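PDB 7C8F: H127A/Y244A mutant of alginate lyase AlyC3 in complex with dimannuronate from Psychromonas sp., which probably cleaves alginate by beta-elimination as a polysaccharide lyase of family PL7, here an engineered double mutant holding a dimannuronate in its binding cleft. Local coordinates for residues 86-91 with 226-231; 158-163 with 214-219. All coordinates share one frame; numbering follows the deposited sequence.

In the fold
Both contacts are buried, yet they sit at different depths. Contact 2 lies between the two large sheets, where strands 157-163 and 213-218 meet through hydrocarbon alone. Contact 1, whose centre is about 19 Å from the centre of the chain, ties the loop between strands 77-82 and 93-103 to the turn leaving strand 221-227; a water bridging Thr88 and Ile228 supplements its apolar touch, and charged side chains around it reach the second subunit. The two adjoin: strands 213-218 and 221-227 are neighbours in one sheet, with His226 O 2.9 Å from Leu214 N, and the Tyr230 hydroxyl of contact 1 hydrogen-bonds to the carbonyl of Lys163 in contact 2.

Contact 1: residues 86-91 with 226-231; sequences FRTDLP and HDIDYW
Thr88 meets Ile228 at about a right angle, its CB lying 3.7 Å from Ile228 CD1. Ile228 reaches this far because CG1 stands between its own backbone N and carbonyl carbon (chi1 55°), with CD1 extended beyond. The hydroxyl of Thr88 looks toward Trp231: OG1 lies 3.9 Å from Trp231 O, without a hydrogen bond between them, and sits near the plane of the indole at its edge, 4.1 Å from CD1. No direct bond joins the segments; instead a water lies 2.9 Å from Thr88 OG1 and donates to Ile228 O. That carbonyl also accepts from Trp231 N, so two donors fix the turn at one oxygen. Trp231 NE1 hydrogen-bonds to Ser236 OG.

Flanking the contact, Arg87 grips Asp89 side-on, NE to OD1 at 2.9 Å and NH2 to OD2, with both oxygens met on their syn sides. Arg87 and Asp89 also form salt bridges with Asp229 and Arg232 of the second subunit, respectively, which carries the network over the dimer interface. On the other segment, Asp227 OD1 accepts from Asp229 N at 2.9 Å. This is an Asx turn, here leading from an edge strand of a beta-sandwich into a short 3-10 segment.

Contact 2: residues 158-163 with 214-219; sequences FWAMVK and LIIDVD
Val162 and Leu214 reach toward each other tip to tip, and one methyl of the leucine does the touching: CD2 lies 4.0 Å from Val162 CG2 and 4.1 Å from CG1, so it sits against both branches of the valine. Leu214 presents that methyl with CG anti to the backbone N (chi1 171°). Two residues away on each strand, back to Ala160 on one and on to Ile216 on the other, Ala160 CB meets Ile216 CD1 at 3.8 Å. Here a short side chain faces a long one: Ile216 carries CG1 beside its backbone N (chi1 -53°) and extends it fully (chi2 178°), which brings CD1 up to the alanine methyl. The two pairs are separate points of van der Waals contact, with no polar group in either.

The backbones stand well apart, 8.6 Å between the CA atoms of Ala160 and Ile216 and 9.2 Å between those of Val162 and Leu214. These are the spacings of facing sheets rather than of paired strands, and each strand is held by neighbours in its own sheet. Backbone hydrogen bonds join Ala160 to Tyr192 and Met161 to Arg144, on strands 189-196 and 143-148, so strand 157-163 is secured on both edges. Strand 213-218 lies between strands 203-210 and 221-227, with Leu214 backbone hydrogen-bonded to His226.

Further side chains fill in round the pairs. Leu143 packs on both Ala160 and Ile216, while Val224 touches Ile216 and Ile207 touches Leu214. At one end His226 lies against Val162, and at the other the ring of Phe158 meets Phe205 edge-to-face.

The side chain of Val162 is about 10 Å from a bound mannuronate, and the neighbouring strand 143-148 carries Arg144 of the glycan pocket. The contact thus lies beneath the substrate-binding sheet, in the apolar layer between the two antiparallel sheets of the beta-jelly-roll sandwich of PL7 lyases.

Contact 1: residues 86-91 with 226-231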
ATOM      1  N   PHE B  86     -12.543   3.040   7.216  1.00 13.43           N
ATOM      2  CA  PHE B  86     -11.852   4.170   7.811  1.00 13.41           C
ATOM      3  C   PHE B  86     -10.347   4.116   7.600  1.00 12.61           C
ATOM      4  O   PHE B  86      -9.740   3.046   7.450  1.00 13.01           O
ATOM      5  CB  PHE B  86     -12.158   4.315   9.309  1.00 14.94           C
ATOM      6  CG  PHE B  86     -12.139   3.017  10.099  1.00 12.26           C
ATOM      7  CD1 PHE B  86     -10.937   2.446  10.509  1.00 15.58           C
ATOM      8  CD2 PHE B  86     -13.326   2.405  10.463  1.00 14.03           C
ATOM      9  CE1 PHE B  86     -10.926   1.263  11.255  1.00 14.61           C
ATOM     10  CE2 PHE B  86     -13.328   1.223  11.209  1.00 14.06           C
ATOM     11  CZ  PHE B  86     -12.126   0.654  11.604  1.00 14.73           C
ATOM     12  N   ARG B  87      -9.744   5.295   7.614  1.00 12.63           N
ATOM     13  CA  ARG B  87      -8.296   5.389   7.700  1.00 13.17           C
ATOM     14  C   ARG B  87      -7.843   5.083   9.117  1.00 13.44           C
ATOM     15  O   ARG B  87      -8.508   5.438  10.090  1.00 14.38           O
ATOM     16  CB  ARG B  87      -7.845   6.796   7.328  1.00 16.63           C
ATOM     17  CG  ARG B  87      -8.057   7.041   5.863  1.00 17.82           C
ATOM     18  CD  ARG B  87      -7.373   8.262   5.356  1.00 23.84           C
ATOM     19  NE  ARG B  87      -5.933   8.296   5.577  1.00 17.50           N
ATOM     20  CZ  ARG B  87      -5.154   9.055   4.826  1.00 17.26           C
ATOM     21  NH1 ARG B  87      -5.711   9.758   3.846  1.00 19.77           N
ATOM     22  NH2 ARG B  87      -3.856   9.122   5.033  1.00 16.66           N
ATOM     23  N   THR B  88      -6.695   4.427   9.233  1.00 12.27           N
ATOM     24  CA  THR B  88      -6.181   4.014  10.536  1.00 12.85           C
ATOM     25  C   THR B  88      -5.002   4.865  10.973  1.00 13.69           C
ATOM     26  O   THR B  88      -4.474   4.662  12.081  1.00 13.24           O
ATOM     27  CB  THR B  88      -5.740   2.540  10.496  1.00 13.68           C
ATOM     28  OG1 THR B  88      -4.556   2.416   9.679  1.00 13.63           O
ATOM     29  CG2 THR B  88      -6.849   1.658   9.934  1.00 15.28           C
ATOM     30  N   ASP B  89      -4.573   5.813  10.134  1.00 13.33           N
ATOM     31  CA  ASP B  89      -3.284   6.470  10.282  1.00 13.51           C
ATOM     32  C   ASP B  89      -3.376   7.932  10.691  1.00 17.09           C
ATOM     33  O   ASP B  89      -2.338   8.592  10.781  1.00 18.90           O
ATOM     34  CB  ASP B  89      -2.466   6.335   8.985  1.00 15.14           C
ATOM     35  CG  ASP B  89      -3.190   6.879   7.745  1.00 14.24           C
ATOM     36  OD1 ASP B  89      -4.440   6.856   7.664  1.00 14.71           O
ATOM     37  OD2 ASP B  89      -2.476   7.336   6.816  1.00 15.18           O
ATOM     38  N   LEU B  90      -4.584   8.460  10.941  1.00 15.47           N
ATOM     39  CA  LEU B  90      -4.652   9.900  11.128  1.00 16.86           C
ATOM     40  C   LEU B  90      -4.853  10.256  12.598  1.00 15.53           C
ATOM     41  O   LEU B  90      -5.543   9.536  13.325  1.00 17.53           O
ATOM     42  CB  LEU B  90      -5.791  10.502  10.298  1.00 16.80           C
ATOM     43  CG  LEU B  90      -5.646  10.282   8.789  1.00 19.05           C
ATOM     44  CD1 LEU B  90      -6.871  10.818   8.088  1.00 18.98           C
ATOM     45  CD2 LEU B  90      -4.384  10.949   8.249  1.00 20.26           C
ATOM     46  N   PRO B  91      -4.248  11.351  13.070  1.00 19.76           N
ATOM     47  CA  PRO B  91      -4.308  11.653  14.508  1.00 22.56           C
ATOM     48  C   PRO B  91      -5.662  12.149  14.967  1.00 19.91           C
ATOM     49  O   PRO B  91      -5.976  12.034  16.158  1.00 24.75           O
ATOM     50  CB  PRO B  91      -3.226  12.729  14.689  1.00 25.09           C
ATOM     51  CG  PRO B  91      -3.150  13.400  13.345  1.00 25.44           C
ATOM     52  CD  PRO B  91      -3.424  12.318  12.321  1.00 22.67           C
ATOM     53  N   HIS B 226      -0.492  -1.231  19.842  1.00 16.29           N
ATOM     54  CA  HIS B 226       0.349  -1.757  18.776  1.00 14.47           C
ATOM     55  C   HIS B 226       0.463  -0.731  17.651  1.00 14.21           C
ATOM     56  O   HIS B 226      -0.552  -0.233  17.149  1.00 15.40           O
ATOM     57  CB  HIS B 226      -0.258  -3.054  18.258  1.00 15.67           C
ATOM     58  CG  HIS B 226       0.546  -3.708  17.182  1.00 18.99           C
ATOM     59  ND1 HIS B 226       1.786  -4.262  17.419  1.00 35.68           N
ATOM     60  CD2 HIS B 226       0.303  -3.879  15.862  1.00 16.34           C
ATOM     61  CE1 HIS B 226       2.262  -4.761  16.293  1.00 42.96           C
ATOM     62  NE2 HIS B 226       1.377  -4.549  15.335  1.00 19.46           N
ATOM     63  N   ASP B 227       1.695  -0.409  17.260  1.00 15.69           N
ATOM     64  CA  ASP B 227       1.950   0.532  16.168  1.00 15.97           C
ATOM     65  C   ASP B 227       1.571  -0.131  14.847  1.00 15.95           C
ATOM     66  O   ASP B 227       2.046  -1.228  14.543  1.00 16.74           O
ATOM     67  CB  ASP B 227       3.439   0.905  16.195  1.00 16.51           C
ATOM     68  CG  ASP B 227       3.861   1.896  15.100  1.00 32.79           C
ATOM     69  OD1 ASP B 227       3.100   2.164  14.161  1.00 25.20           O
ATOM     70  OD2 ASP B 227       5.009   2.396  15.173  1.00 40.59           O
ATOM     71  N   ILE B 228       0.687   0.520  14.069  1.00 12.63           N
ATOM     72  CA  ILE B 228       0.244  -0.021  12.785  1.00 12.42           C
ATOM     73  C   ILE B 228       0.586   0.914  11.628  1.00 13.66           C
ATOM     74  O   ILE B 228      -0.144   0.971  10.633  1.00 13.05           O
ATOM     75  CB  ILE B 228      -1.260  -0.364  12.807  1.00 12.91           C
ATOM     76  CG1 ILE B 228      -2.108   0.848  13.220  1.00 12.80           C
ATOM     77  CG2 ILE B 228      -1.519  -1.528  13.751  1.00 14.13           C
ATOM     78  CD1 ILE B 228      -3.604   0.686  12.943  1.00 13.41           C
ATOM     79  N   ASP B 229       1.676   1.628  11.736  1.00 13.39           N
ATOM     80  CA  ASP B 229       2.138   2.515  10.657  1.00 12.08           C
ATOM     81  C   ASP B 229       2.176   1.746   9.315  1.00 12.82           C
ATOM     82  O   ASP B 229       1.858   2.269   8.306  1.00 12.85           O
ATOM     83  CB  ASP B 229       3.540   3.027  11.033  1.00 14.42           C
ATOM     84  CG  ASP B 229       4.061   4.196  10.207  1.00 18.43           C
ATOM     85  OD1 ASP B 229       3.367   4.816   9.501  1.00 15.84           O
ATOM     86  OD2 ASP B 229       5.211   4.463  10.403  1.00 22.16           O
ATOM     87  N   TYR B 230       2.581   0.503   9.376  1.00 12.36           N
ATOM     88  CA  TYR B 230       2.679  -0.341   8.194  1.00 12.47           C
ATOM     89  C   TYR B 230       1.385  -0.562   7.408  1.00 12.19           C
ATOM     90  O   TYR B 230       1.432  -0.921   6.286  1.00 13.08           O
ATOM     91  CB  TYR B 230       3.276  -1.719   8.555  1.00 12.59           C
ATOM     92  CG  TYR B 230       2.490  -2.494   9.600  1.00 13.02           C
ATOM     93  CD1 TYR B 230       1.423  -3.269   9.240  1.00 12.29           C
ATOM     94  CD2 TYR B 230       2.829  -2.424  10.925  1.00 12.96           C
ATOM     95  CE1 TYR B 230       0.696  -3.930  10.174  1.00 13.04           C
ATOM     96  CE2 TYR B 230       2.120  -3.092  11.868  1.00 13.93           C
ATOM     97  CZ  TYR B 230       1.057  -3.826  11.488  1.00 13.64           C
ATOM     98  OH  TYR B 230       0.374  -4.497  12.443  1.00 13.90           O
ATOM     99  N   TRP B 231       0.262  -0.336   8.065  1.00 12.67           N
ATOM    100  CA  TRP B 231      -1.061  -0.529   7.513  1.00 11.08           C
ATOM    101  C   TRP B 231      -1.726   0.749   7.019  1.00 12.35           C
ATOM    102  O   TRP B 231      -2.828   0.740   6.629  1.00 12.84           O
ATOM    103  CB  TRP B 231      -1.926  -1.081   8.637  1.00 12.93           C
ATOM    104  CG  TRP B 231      -3.169  -1.856   8.308  1.00 12.13           C
ATOM    105  CD1 TRP B 231      -4.431  -1.434   8.411  1.00 12.69           C
ATOM    106  CD2 TRP B 231      -3.234  -3.211   7.905  1.00 13.19           C
ATOM    107  NE1 TRP B 231      -5.300  -2.417   8.080  1.00 13.57           N
ATOM    108  CE2 TRP B 231      -4.584  -3.536   7.766  1.00 13.45           C
ATOM    109  CE3 TRP B 231      -2.276  -4.187   7.645  1.00 13.00           C
ATOM    110  CZ2 TRP B 231      -4.990  -4.797   7.384  1.00 13.68           C
ATOM    111  CZ3 TRP B 231      -2.691  -5.414   7.264  1.00 13.19           C
ATOM    112  CH2 TRP B 231      -4.030  -5.708   7.148  1.00 13.33           C
TER
HETATM  113  O   HOH W   1      -1.864   3.288  10.256  1.00 13.64           O

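Contact 2: residues 158-163 with 214-219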
ATOM      1  N   PHE B 158      -8.728 -16.128  25.358  1.00 12.98           N
ATOM      2  CA  PHE B 158      -8.928 -15.146  24.300  1.00 13.33           C
ATOM      3  C   PHE B 158      -7.568 -14.662  23.816  1.00 13.77           C
ATOM      4  O   PHE B 158      -6.641 -14.489  24.614  1.00 14.18           O
ATOM      5  CB  PHE B 158      -9.656 -13.937  24.872  1.00 14.33           C
ATOM      6  CG  PHE B 158     -11.075 -14.198  25.279  1.00 14.08           C
ATOM      7  CD1 PHE B 158     -11.973 -14.799  24.407  1.00 15.44           C
ATOM      8  CD2 PHE B 158     -11.513 -13.821  26.537  1.00 15.84           C
ATOM      9  CE1 PHE B 158     -13.291 -15.001  24.780  1.00 16.92           C
ATOM     10  CE2 PHE B 158     -12.832 -14.021  26.921  1.00 16.62           C
ATOM     11  CZ  PHE B 158     -13.716 -14.624  26.043  1.00 19.11           C
ATOM     12  N   TRP B 159      -7.460 -14.411  22.509  1.00 13.02           N
ATOM     13  CA  TRP B 159      -6.218 -13.929  21.913  1.00 13.38           C
ATOM     14  C   TRP B 159      -6.539 -12.848  20.897  1.00 13.63           C
ATOM     15  O   TRP B 159      -7.582 -12.891  20.239  1.00 14.62           O
ATOM     16  CB  TRP B 159      -5.456 -15.031  21.155  1.00 15.02           C
ATOM     17  CG  TRP B 159      -5.076 -16.201  22.004  1.00 15.37           C
ATOM     18  CD1 TRP B 159      -5.859 -17.281  22.288  1.00 16.09           C
ATOM     19  CD2 TRP B 159      -3.830 -16.410  22.681  1.00 17.69           C
ATOM     20  NE1 TRP B 159      -5.171 -18.156  23.098  1.00 16.66           N
ATOM     21  CE2 TRP B 159      -3.934 -17.639  23.361  1.00 16.96           C
ATOM     22  CE3 TRP B 159      -2.648 -15.674  22.787  1.00 17.69           C
ATOM     23  CZ2 TRP B 159      -2.900 -18.154  24.136  1.00 19.68           C
ATOM     24  CZ3 TRP B 159      -1.607 -16.198  23.568  1.00 18.60           C
ATOM     25  CH2 TRP B 159      -1.750 -17.420  24.224  1.00 22.79           C
ATOM     26  N   ALA B 160      -5.614 -11.902  20.753  1.00 12.68           N
ATOM     27  CA  ALA B 160      -5.612 -10.977  19.620  1.00 11.41           C
ATOM     28  C   ALA B 160      -4.543 -11.430  18.635  1.00 12.99           C
ATOM     29  O   ALA B 160      -3.355 -11.464  18.973  1.00 13.91           O
ATOM     30  CB  ALA B 160      -5.326  -9.551  20.081  1.00 13.16           C
ATOM     31  N   MET B 161      -4.966 -11.811  17.436  1.00 12.91           N
ATOM     32  CA  MET B 161      -4.067 -12.212  16.367  1.00 12.93           C
ATOM     33  C   MET B 161      -3.914 -10.999  15.465  1.00 11.75           C
ATOM     34  O   MET B 161      -4.868 -10.600  14.791  1.00 12.54           O
ATOM     35  CB  MET B 161      -4.678 -13.381  15.596  1.00 15.49           C
ATOM     36  CG  MET B 161      -5.108 -14.561  16.479  1.00 15.75           C
ATOM     37  SD  MET B 161      -3.720 -15.254  17.401  1.00 19.81           S
ATOM     38  CE  MET B 161      -4.429 -16.788  18.026  1.00 19.85           C
ATOM     39  N   VAL B 162      -2.735 -10.398  15.458  1.00 13.57           N
ATOM     40  CA  VAL B 162      -2.506  -9.125  14.779  1.00 10.87           C
ATOM     41  C   VAL B 162      -1.578  -9.350  13.599  1.00 14.55           C
ATOM     42  O   VAL B 162      -0.435  -9.790  13.771  1.00 14.08           O
ATOM     43  CB  VAL B 162      -1.945  -8.071  15.747  1.00 13.58           C
ATOM     44  CG1 VAL B 162      -1.680  -6.757  15.020  1.00 15.31           C
ATOM     45  CG2 VAL B 162      -2.918  -7.856  16.905  1.00 15.11           C
ATOM     46  N   LYS B 163      -2.063  -9.038  12.398  1.00 12.67           N
ATOM     47  CA  LYS B 163      -1.209  -9.063  11.222  1.00 12.98           C
ATOM     48  C   LYS B 163      -0.231  -7.900  11.333  1.00 13.69           C
ATOM     49  O   LYS B 163      -0.649  -6.747  11.534  1.00 13.84           O
ATOM     50  CB  LYS B 163      -2.117  -8.925   9.996  1.00 14.35           C
ATOM     51  CG  LYS B 163      -1.441  -8.658   8.656  1.00 15.56           C
ATOM     52  CD  LYS B 163      -0.585  -9.829   8.153  1.00 14.69           C
ATOM     53  CE  LYS B 163      -0.296  -9.590   6.649  1.00 14.57           C
ATOM     54  NZ  LYS B 163       0.711 -10.510   6.060  1.00 15.28           N
ATOM     55  N   LEU B 214      -3.325   0.459  17.065  1.00 12.48           N
ATOM     56  CA  LEU B 214      -4.375  -0.490  17.384  1.00 13.34           C
ATOM     57  C   LEU B 214      -4.338  -0.701  18.892  1.00 13.70           C
ATOM     58  O   LEU B 214      -3.339  -1.199  19.430  1.00 14.97           O
ATOM     59  CB  LEU B 214      -4.141  -1.812  16.648  1.00 13.78           C
ATOM     60  CG  LEU B 214      -5.049  -2.976  17.059  1.00 14.72           C
ATOM     61  CD1 LEU B 214      -6.479  -2.658  16.691  1.00 17.56           C
ATOM     62  CD2 LEU B 214      -4.612  -4.243  16.352  1.00 15.39           C
ATOM     63  N   ILE B 215      -5.404  -0.302  19.571  1.00 13.48           N
ATOM     64  CA  ILE B 215      -5.486  -0.368  21.026  1.00 14.71           C
ATOM     65  C   ILE B 215      -6.585  -1.349  21.390  1.00 13.54           C
ATOM     66  O   ILE B 215      -7.685  -1.290  20.826  1.00 14.42           O
ATOM     67  CB  ILE B 215      -5.771   1.020  21.623  1.00 17.27           C
ATOM     68  CG1 ILE B 215      -4.618   1.971  21.296  1.00 22.08           C
ATOM     69  CG2 ILE B 215      -5.989   0.917  23.137  1.00 20.12           C
ATOM     70  CD1 ILE B 215      -4.830   3.379  21.783  1.00 26.36           C
ATOM     71  N   ILE B 216      -6.295  -2.260  22.321  1.00 14.12           N
ATOM     72  CA  ILE B 216      -7.303  -3.184  22.837  1.00 13.22           C
ATOM     73  C   ILE B 216      -7.292  -3.122  24.356  1.00 14.35           C
ATOM     74  O   ILE B 216      -6.247  -3.356  24.983  1.00 14.98           O
ATOM     75  CB  ILE B 216      -7.085  -4.633  22.363  1.00 14.89           C
ATOM     76  CG1 ILE B 216      -6.972  -4.672  20.838  1.00 15.45           C
ATOM     77  CG2 ILE B 216      -8.226  -5.534  22.838  1.00 17.04           C
ATOM     78  CD1 ILE B 216      -6.716  -6.045  20.287  1.00 19.32           C
ATOM     79  N   ASP B 217      -8.451  -2.829  24.938  1.00 14.25           N
ATOM     80  CA  ASP B 217      -8.677  -2.937  26.378  1.00 14.11           C
ATOM     81  C   ASP B 217      -9.572  -4.139  26.647  1.00 15.96           C
ATOM     82  O   ASP B 217     -10.539  -4.382  25.916  1.00 16.14           O
ATOM     83  CB  ASP B 217      -9.386  -1.699  26.935  1.00 19.96           C
ATOM     84  CG  ASP B 217      -8.634  -0.412  26.664  1.00 25.82           C
ATOM     85  OD1 ASP B 217      -7.387  -0.422  26.671  1.00 25.57           O
ATOM     86  OD2 ASP B 217      -9.301   0.621  26.438  1.00 67.71           O
ATOM     87  N   VAL B 218      -9.259  -4.884  27.707  1.00 14.85           N
ATOM     88  CA  VAL B 218     -10.024  -6.055  28.108  1.00 14.33           C
ATOM     89  C   VAL B 218     -10.444  -5.845  29.554  1.00 15.78           C
ATOM     90  O   VAL B 218      -9.594  -5.617  30.425  1.00 17.82           O
ATOM     91  CB  VAL B 218      -9.210  -7.346  27.936  1.00 15.17           C
ATOM     92  CG1 VAL B 218     -10.025  -8.573  28.336  1.00 17.11           C
ATOM     93  CG2 VAL B 218      -8.705  -7.457  26.483  1.00 17.58           C
ATOM     94  N   ASP B 219     -11.751  -5.884  29.799  1.00 16.74           N
ATOM     95  CA  ASP B 219     -12.300  -5.588  31.119  1.00 18.40           C
ATOM     96  C   ASP B 219     -11.721  -4.295  31.685  1.00 21.32           C
ATOM     97  O   ASP B 219     -11.388  -4.201  32.872  1.00 24.26           O
ATOM     98  CB  ASP B 219     -12.123  -6.761  32.081  1.00 19.94           C
ATOM     99  CG  ASP B 219     -12.958  -7.960  31.693  1.00 20.91           C
ATOM    100  OD1 ASP B 219     -14.067  -7.772  31.139  1.00 22.04           O
ATOM    101  OD2 ASP B 219     -12.511  -9.098  31.966  1.00 26.06           O
TER